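Local coordinates for sulfate adenylyltransferase (Allochromatium vinosum, PDB 4DNX), which catalyses the transfer of the adenylyl group of ATP to sulfate, giving adenosine 5'-phosphosulfate and diphosphate, at residues A44-G48 with A49-S53; P274-A277 with V278-Y282; M71-T74 with D75-F79. All blocks are in the same frame, centred on the assembly; numbering follows the deposited sequence.

Interaction 1 of 3, residues A44-G48 with A49-S53; sequences AVMLG and AGYFS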
loop_
_atom_site.group_PDB
_atom_site.type_symbol
_atom_site.label_atom_id
_atom_site.label_comp_id
_atom_site.label_asym_id
_atom_site.label_seq_id
_atom_site.Cartn_x
_atom_site.Cartn_y
_atom_site.Cartn_z
ATOM N N ALA A 44 -5.432 -5.213 -16.872
ATOM C CA ALA A 44 -4.200 -4.405 -16.871
ATOM C C ALA A 44 -3.666 -4.159 -15.475
ATOM O O ALA A 44 -2.469 -4.161 -15.254
ATOM C CB ALA A 44 -4.437 -3.029 -17.587
ATOM N N VAL A 45 -4.580 -3.940 -14.524
ATOM C CA VAL A 45 -4.163 -3.729 -13.122
ATOM C C VAL A 45 -3.518 -5.020 -12.590
ATOM O O VAL A 45 -2.437 -4.931 -11.920
ATOM C CB VAL A 45 -5.344 -3.279 -12.247
ATOM C CG1 VAL A 45 -4.929 -3.286 -10.767
ATOM C CG2 VAL A 45 -5.747 -1.878 -12.604
ATOM N N MET A 46 -4.124 -6.181 -12.900
ATOM C CA MET A 46 -3.601 -7.490 -12.421
ATOM C C MET A 46 -2.217 -7.742 -13.066
ATOM O O MET A 46 -1.285 -8.219 -12.396
ATOM C CB MET A 46 -4.569 -8.663 -12.703
ATOM C CG MET A 46 -5.900 -8.555 -11.911
ATOM S SD MET A 46 -5.607 -8.902 -10.134
ATOM C CE MET A 46 -5.623 -10.649 -10.160
ATOM N N LEU A 47 -2.088 -7.423 -14.348
ATOM C CA LEU A 47 -0.763 -7.529 -14.991
ATOM C C LEU A 47 0.268 -6.572 -14.352
ATOM O O LEU A 47 1.452 -6.946 -14.124
ATOM C CB LEU A 47 -0.917 -7.173 -16.495
ATOM C CG LEU A 47 -1.489 -8.347 -17.334
ATOM C CD1 LEU A 47 -1.990 -7.749 -18.665
ATOM C CD2 LEU A 47 -0.417 -9.409 -17.545
ATOM N N GLY A 48 -0.131 -5.325 -14.121
ATOM C CA GLY A 48 0.734 -4.310 -13.479
ATOM C C GLY A 48 1.223 -4.759 -12.108
ATOM O O GLY A 48 2.361 -4.512 -11.757
ATOM N N ALA A 49 0.341 -5.449 -11.379
ATOM C CA ALA A 49 0.576 -5.771 -9.942
ATOM C C ALA A 49 1.253 -7.127 -9.780
ATOM O O ALA A 49 1.529 -7.549 -8.644
ATOM C CB ALA A 49 -0.768 -5.760 -9.211
ATOM N N GLY A 50 1.560 -7.806 -10.891
ATOM C CA GLY A 50 2.299 -9.090 -10.842
ATOM C C GLY A 50 1.424 -10.332 -10.620
ATOM O O GLY A 50 1.924 -11.473 -10.613
ATOM N N TYR A 51 0.120 -10.143 -10.443
ATOM C CA TYR A 51 -0.765 -11.284 -10.245
ATOM C C TYR A 51 -0.822 -12.214 -11.481
ATOM O O TYR A 51 -1.013 -13.434 -11.343
ATOM C CB TYR A 51 -2.162 -10.799 -9.906
ATOM C CG TYR A 51 -2.282 -10.254 -8.486
ATOM C CD1 TYR A 51 -2.198 -11.122 -7.382
ATOM C CD2 TYR A 51 -2.498 -8.882 -8.253
ATOM C CE1 TYR A 51 -2.309 -10.631 -6.071
ATOM C CE2 TYR A 51 -2.625 -8.352 -6.979
ATOM C CZ TYR A 51 -2.535 -9.252 -5.870
ATOM O OH TYR A 51 -2.682 -8.749 -4.607
ATOM N N PHE A 52 -0.694 -11.645 -12.693
ATOM C CA PHE A 52 -0.762 -12.452 -13.916
ATOM C C PHE A 52 0.623 -12.664 -14.528
ATOM O O PHE A 52 0.788 -12.945 -15.722
ATOM C CB PHE A 52 -1.731 -11.816 -14.931
ATOM C CG PHE A 52 -3.193 -11.864 -14.532
ATOM C CD1 PHE A 52 -3.672 -12.602 -13.424
ATOM C CD2 PHE A 52 -4.093 -11.122 -15.262
ATOM C CE1 PHE A 52 -5.036 -12.624 -13.112
ATOM C CE2 PHE A 52 -5.491 -11.122 -14.950
ATOM C CZ PHE A 52 -5.950 -11.841 -13.892
ATOM N N SER A 53 1.643 -12.610 -13.670
ATOM C CA SER A 53 2.985 -12.915 -14.142
ATOM C C SER A 53 3.167 -14.355 -14.657
ATOM O O SER A 53 2.473 -15.260 -14.143
ATOM C CB SER A 53 3.979 -12.754 -12.953
ATOM O OG SER A 53 5.324 -13.103 -13.331
HETATM O O HOH W 1 1.446 -9.651 -13.748
#
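The Phe52 ring has Met46 CB over one face, 3.4 Å above the ring plane and shifted toward the rim. This is a CH-pi contact, with CB 15° off the ring normal. Phe79 and Phe267 also meet the Phe52 ring, in edge-to-face (T-shaped) pairs. The Tyr51 ring takes the sulfur of the same methionine. Met46 SD lies obliquely to it, 4.4 Å from the ring centroid, in a Met-aromatic contact.

These rings follow a Schellman motif that ends helix 38-48. Two weak bonds run back into the last turn, Gly50 N to Leu47 O and Tyr51 N to Met46 O. Gly50 leaves the helix with a positive phi, where a side chain would press on the carbonyl oxygen of the residue before. A type I turn from Gly50 to Ser53 then brings both aromatic side chains back beside the last helical turn. The Met46 chain bends at chi2 and chi3 (-72° and -82°), and this curls it between the two residues. Its CE ends 3.5 Å from Tyr51 CB and 3.6 Å from Phe52 CE1. Leu47 CD2 reaches Phe52 CB at 3.8 Å, the two side chains crossing at about a right angle.

Met46 O also receives weak bonds from the backbone N of Ala49 and Phe52. Tyr51 OH is hydrogen-bonded to Arg178 O and His227 NE2. The contact is buried in the PUA-like part of the chain, with Phe283 of helix 274-287 against both Met46 and Phe52. A water donates to Leu47 O at 2.7 Å and accepts a weak bond from Phe52 N.

Interaction 2 of 3, residues P274-A277 with V278-Y282; sequences PREA and VLHAY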
loop_
_atom_site.group_PDB
_atom_site.type_symbol
_atom_site.label_atom_id
_atom_site.label_comp_id
_atom_site.label_asym_id
_atom_site.label_seq_id
_atom_site.Cartn_x
_atom_site.Cartn_y
_atom_site.Cartn_z
ATOM N N PRO A 274 -15.718 -23.073 -11.784
ATOM C CA PRO A 274 -14.488 -23.875 -11.825
ATOM C C PRO A 274 -13.378 -23.233 -12.658
ATOM O O PRO A 274 -12.206 -23.228 -12.240
ATOM C CB PRO A 274 -14.925 -25.196 -12.431
ATOM C CG PRO A 274 -16.424 -25.280 -12.214
ATOM C CD PRO A 274 -16.935 -23.877 -12.047
ATOM N N ARG A 275 -13.694 -22.693 -13.837
ATOM C CA ARG A 275 -12.608 -21.998 -14.555
ATOM C C ARG A 275 -11.978 -20.788 -13.810
ATOM O O ARG A 275 -10.755 -20.560 -13.893
ATOM C CB ARG A 275 -13.028 -21.579 -15.950
ATOM C CG ARG A 275 -11.848 -20.994 -16.769
ATOM C CD ARG A 275 -10.750 -22.075 -17.130
ATOM N NE ARG A 275 -11.264 -23.017 -18.096
ATOM C CZ ARG A 275 -11.042 -22.933 -19.415
ATOM N NH1 ARG A 275 -10.234 -22.010 -19.912
ATOM N NH2 ARG A 275 -11.603 -23.796 -20.223
ATOM N N GLU A 276 -12.797 -20.026 -13.085
ATOM C CA GLU A 276 -12.309 -18.882 -12.359
ATOM C C GLU A 276 -11.505 -19.342 -11.138
ATOM O O GLU A 276 -10.547 -18.673 -10.753
ATOM C CB GLU A 276 -13.462 -17.965 -11.952
ATOM C CG GLU A 276 -13.007 -16.668 -11.344
ATOM C CD GLU A 276 -14.085 -15.608 -11.351
ATOM O OE1 GLU A 276 -15.261 -16.022 -11.433
ATOM O OE2 GLU A 276 -13.743 -14.398 -11.270
ATOM N N ALA A 277 -11.878 -20.508 -10.574
ATOM C CA ALA A 277 -11.140 -21.067 -9.436
ATOM C C ALA A 277 -9.687 -21.361 -9.845
ATOM O O ALA A 277 -8.763 -21.157 -9.043
ATOM C CB ALA A 277 -11.840 -22.340 -8.881
ATOM N N VAL A 278 -9.470 -21.823 -11.083
ATOM C CA VAL A 278 -8.101 -22.048 -11.549
ATOM C C VAL A 278 -7.325 -20.718 -11.659
ATOM O O VAL A 278 -6.115 -20.645 -11.299
ATOM C CB VAL A 278 -8.077 -22.816 -12.899
ATOM C CG1 VAL A 278 -6.638 -23.044 -13.342
ATOM C CG2 VAL A 278 -8.829 -24.168 -12.704
ATOM N N LEU A 279 -7.989 -19.696 -12.190
ATOM C CA LEU A 279 -7.372 -18.363 -12.238
ATOM C C LEU A 279 -6.991 -17.868 -10.830
ATOM O O LEU A 279 -5.870 -17.354 -10.618
ATOM C CB LEU A 279 -8.331 -17.376 -12.905
ATOM C CG LEU A 279 -7.730 -15.987 -13.076
ATOM C CD1 LEU A 279 -6.498 -16.045 -14.025
ATOM C CD2 LEU A 279 -8.825 -15.026 -13.628
ATOM N N HIS A 280 -7.924 -18.031 -9.872
ATOM C CA HIS A 280 -7.675 -17.707 -8.446
ATOM C C HIS A 280 -6.457 -18.413 -7.892
ATOM O O HIS A 280 -5.641 -17.763 -7.254
ATOM C CB HIS A 280 -8.878 -18.081 -7.601
ATOM C CG HIS A 280 -10.055 -17.178 -7.773
ATOM N ND1 HIS A 280 -11.290 -17.479 -7.215
ATOM C CD2 HIS A 280 -10.205 -16.004 -8.430
ATOM C CE1 HIS A 280 -12.143 -16.509 -7.517
ATOM N NE2 HIS A 280 -11.510 -15.599 -8.248
ATOM N N ALA A 281 -6.326 -19.718 -8.152
ATOM C CA ALA A 281 -5.151 -20.479 -7.700
ATOM C C ALA A 281 -3.869 -19.933 -8.336
ATOM O O ALA A 281 -2.827 -19.750 -7.664
ATOM C CB ALA A 281 -5.335 -21.989 -7.957
ATOM N N TYR A 282 -3.963 -19.603 -9.618
ATOM C CA TYR A 282 -2.806 -19.085 -10.344
ATOM C C TYR A 282 -2.259 -17.806 -9.693
ATOM O O TYR A 282 -1.046 -17.739 -9.360
ATOM C CB TYR A 282 -3.252 -18.801 -11.764
ATOM C CG TYR A 282 -2.126 -18.365 -12.699
ATOM C CD1 TYR A 282 -1.611 -17.066 -12.636
ATOM C CD2 TYR A 282 -1.630 -19.246 -13.635
ATOM C CE1 TYR A 282 -0.542 -16.681 -13.498
ATOM C CE2 TYR A 282 -0.597 -18.899 -14.511
ATOM C CZ TYR A 282 -0.058 -17.605 -14.425
ATOM O OH TYR A 282 0.977 -17.277 -15.276
#
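Glu276 and His280 stand one helical turn apart, and their side chains cross at a slant. The carboxylate and imidazole planes are 38° apart. The nearest side-chain approach is by the methylene: Glu276 CG comes within 3.6 Å of His280 NE2, an off-centre CH-pi contact 30° from the ring normal. Glu276 O lies over a face of the imidazole, 3.3 Å above its plane and toward the rim. The same oxygen accepts from His280 N at 2.8 Å, with the donor in the carbonyl plane, so it meets both the backbone and the ring of His280.

The torsions explain the pairing. His280 CG sits beside its own backbone N (chi1 -73°), which places the ring over that carbonyl. The extended Glu276 chain takes the carboxylate to hydrogen bonds just ahead of the helix, OE2 with Leu270 N and OE1 with Ala272 N. His280 ND1 bonds to His298 NE2, the two rings nearly perpendicular. An alanine in place of His280 would probably leave His298 without this partner and open a gap beside the Glu276 methylene.

On another side, Val278 CG2 packs 3.5 Å from Pro274 O. Ala281 N bonds to Ala277 O at 3.0 Å. Arg275 reaches Ala68 O and Pro80 O in the PUA-like part of the chain.

This is the four-residue spacing of an alpha helix. In the Rossmann-like fold, helix 274-287 makes the beta-alpha-beta crossover from edge strand 260-266 to parallel strand 291-294, on the far side of 195-200.

Interaction 3 of 3, residues M71-T74 with D75-F79; sequences MTLT and DGRFF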
loop_
_atom_site.group_PDB
_atom_site.type_symbol
_atom_site.label_atom_id
_atom_site.label_comp_id
_atom_site.label_asym_id
_atom_site.label_seq_id
_atom_site.Cartn_x
_atom_site.Cartn_y
_atom_site.Cartn_z
ATOM N N MET A 71 -6.334 -23.953 -21.573
ATOM C CA MET A 71 -5.609 -23.251 -20.516
ATOM C C MET A 71 -4.132 -23.072 -20.819
ATOM O O MET A 71 -3.325 -22.970 -19.906
ATOM C CB MET A 71 -5.830 -23.915 -19.139
ATOM C CG MET A 71 -7.293 -24.141 -18.747
ATOM S SD MET A 71 -7.262 -24.884 -17.056
ATOM C CE MET A 71 -8.626 -26.015 -17.068
ATOM N N THR A 72 -3.781 -22.985 -22.099
ATOM C CA THR A 72 -2.407 -22.647 -22.499
ATOM C C THR A 72 -2.398 -21.574 -23.579
ATOM O O THR A 72 -3.344 -21.454 -24.365
ATOM C CB THR A 72 -1.614 -23.878 -23.045
ATOM O OG1 THR A 72 -2.227 -24.349 -24.263
ATOM C CG2 THR A 72 -1.562 -25.004 -22.039
ATOM N N LEU A 73 -1.308 -20.823 -23.636
ATOM C CA LEU A 73 -1.004 -19.980 -24.786
ATOM C C LEU A 73 -0.463 -20.810 -25.971
ATOM O O LEU A 73 -0.113 -22.002 -25.836
ATOM C CB LEU A 73 -0.005 -18.902 -24.361
ATOM C CG LEU A 73 -0.472 -18.084 -23.124
ATOM C CD1 LEU A 73 0.513 -16.984 -22.856
ATOM C CD2 LEU A 73 -1.866 -17.518 -23.341
ATOM N N THR A 74 -0.426 -20.215 -27.169
ATOM C CA THR A 74 0.122 -20.957 -28.340
ATOM C C THR A 74 1.562 -21.452 -28.160
ATOM O O THR A 74 1.921 -22.494 -28.701
ATOM C CB THR A 74 0.044 -20.157 -29.674
ATOM O OG1 THR A 74 0.704 -18.892 -29.518
ATOM C CG2 THR A 74 -1.416 -19.963 -30.091
ATOM N N ASP A 75 2.363 -20.726 -27.361
ATOM C CA ASP A 75 3.736 -21.158 -27.098
ATOM C C ASP A 75 3.862 -22.184 -25.978
ATOM O O ASP A 75 4.965 -22.651 -25.667
ATOM C CB ASP A 75 4.671 -19.949 -26.892
ATOM C CG ASP A 75 4.519 -19.273 -25.537
ATOM O OD1 ASP A 75 3.538 -19.489 -24.763
ATOM O OD2 ASP A 75 5.421 -18.449 -25.241
ATOM N N GLY A 76 2.737 -22.560 -25.383
ATOM C CA GLY A 76 2.742 -23.613 -24.390
ATOM C C GLY A 76 2.718 -23.173 -22.944
ATOM O O GLY A 76 2.527 -24.020 -22.069
ATOM N N ARG A 77 2.884 -21.876 -22.666
ATOM C CA ARG A 77 2.764 -21.371 -21.265
ATOM C C ARG A 77 1.352 -21.625 -20.696
ATOM O O ARG A 77 0.364 -21.433 -21.403
ATOM C CB ARG A 77 3.060 -19.852 -21.173
ATOM C CG ARG A 77 4.534 -19.462 -21.303
ATOM C CD ARG A 77 4.729 -17.927 -21.375
ATOM N NE ARG A 77 4.175 -17.413 -22.630
ATOM C CZ ARG A 77 3.885 -16.136 -22.884
ATOM N NH1 ARG A 77 4.090 -15.196 -21.978
ATOM N NH2 ARG A 77 3.382 -15.804 -24.066
ATOM N N PHE A 78 1.256 -22.052 -19.435
ATOM C CA PHE A 78 -0.027 -22.195 -18.768
ATOM C C PHE A 78 -0.636 -20.814 -18.423
ATOM O O PHE A 78 0.008 -19.966 -17.781
ATOM C CB PHE A 78 0.157 -23.015 -17.491
ATOM C CG PHE A 78 -1.084 -23.146 -16.674
ATOM C CD1 PHE A 78 -2.197 -23.857 -17.161
ATOM C CD2 PHE A 78 -1.156 -22.565 -15.393
ATOM C CE1 PHE A 78 -3.389 -23.961 -16.374
ATOM C CE2 PHE A 78 -2.333 -22.686 -14.630
ATOM C CZ PHE A 78 -3.436 -23.372 -15.126
ATOM N N PHE A 79 -1.887 -20.609 -18.837
ATOM C CA PHE A 79 -2.701 -19.488 -18.373
ATOM C C PHE A 79 -4.205 -19.762 -18.573
ATOM O O PHE A 79 -4.643 -20.061 -19.681
ATOM C CB PHE A 79 -2.280 -18.158 -18.989
ATOM C CG PHE A 79 -2.797 -16.979 -18.205
ATOM C CD1 PHE A 79 -2.120 -16.529 -17.047
ATOM C CD2 PHE A 79 -4.035 -16.390 -18.533
ATOM C CE1 PHE A 79 -2.604 -15.498 -16.283
ATOM C CE2 PHE A 79 -4.555 -15.341 -17.758
ATOM C CZ PHE A 79 -3.821 -14.864 -16.620
#
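Leu73 CB lies 3.6 Å from Asp75 OD1, just across the turn. Its CG, beside the backbone N (chi1 -54°), is 3.9 Å from Arg77 O, and this torsion turns the fork toward Arg77. CD1 sits over one face of the Arg77 guanidinium, 3.3 Å from Arg77 NH2 and nearer the rim than the middle. CD2 goes the other way, to a loose approach to Phe79 CB at 4.4 Å. Met59 and Asp63 also touch this leucine.

The guanidinium under CD1 is held by Asp75. Arg77 NE meets Asp75 OD1 at 3.0 Å in a salt bridge, almost straight at 176°. The oxygen uses its syn lone pair and lies in the guanidinium plane. Arg77 N also donates to OD1, from above the carboxylate plane, which makes an Asx turn.

The backbone forms a short 3:5 hairpin, a type I turn with a G1 bulge at Gly76, in the loop between helix 61-70 and strand 86-87 of the PUA-like domain. Leu73 O accepts from Gly76 N, and Leu73 N donates to Arg77 O at 2.9 Å. Gly76 has a positive phi, where a CB would be pressed against the carbonyl oxygen of Asp75. Thr72 and Phe78 form the non-hydrogen-bonded pair that follows, and Phe79 N then donates to Met71 O.

Met71 and Phe78 run side by side, pointing the same way. Met71 CB is 3.7 Å from Phe78 CE1, and Met71 SD lies at the edge of the ring.

Interactions 1 and 2 are buried, while interaction 3 is buried at its Met71 and Phe78 end and exposed at its turn. Interactions 1 and 3 lie in the PUA-like part of the chain; interaction 2 lies in the ATP-sulfurylase part, and both of the others pack on its helix. Phe52 CE1 lies 3.8 Å from Leu279 CD1, and Val278 CG1 lies 3.7 Å from Phe78 CZ. Tyr282 OH probably bonds to Ser53 O, and its ring also meets Phe79. Sulfur and aromatic packing dominates interaction 1, and helix bonds with a histidine-glutamate crossing mark interaction 2. Among the three, a salt bridge appears only at the outer turn of interaction 3.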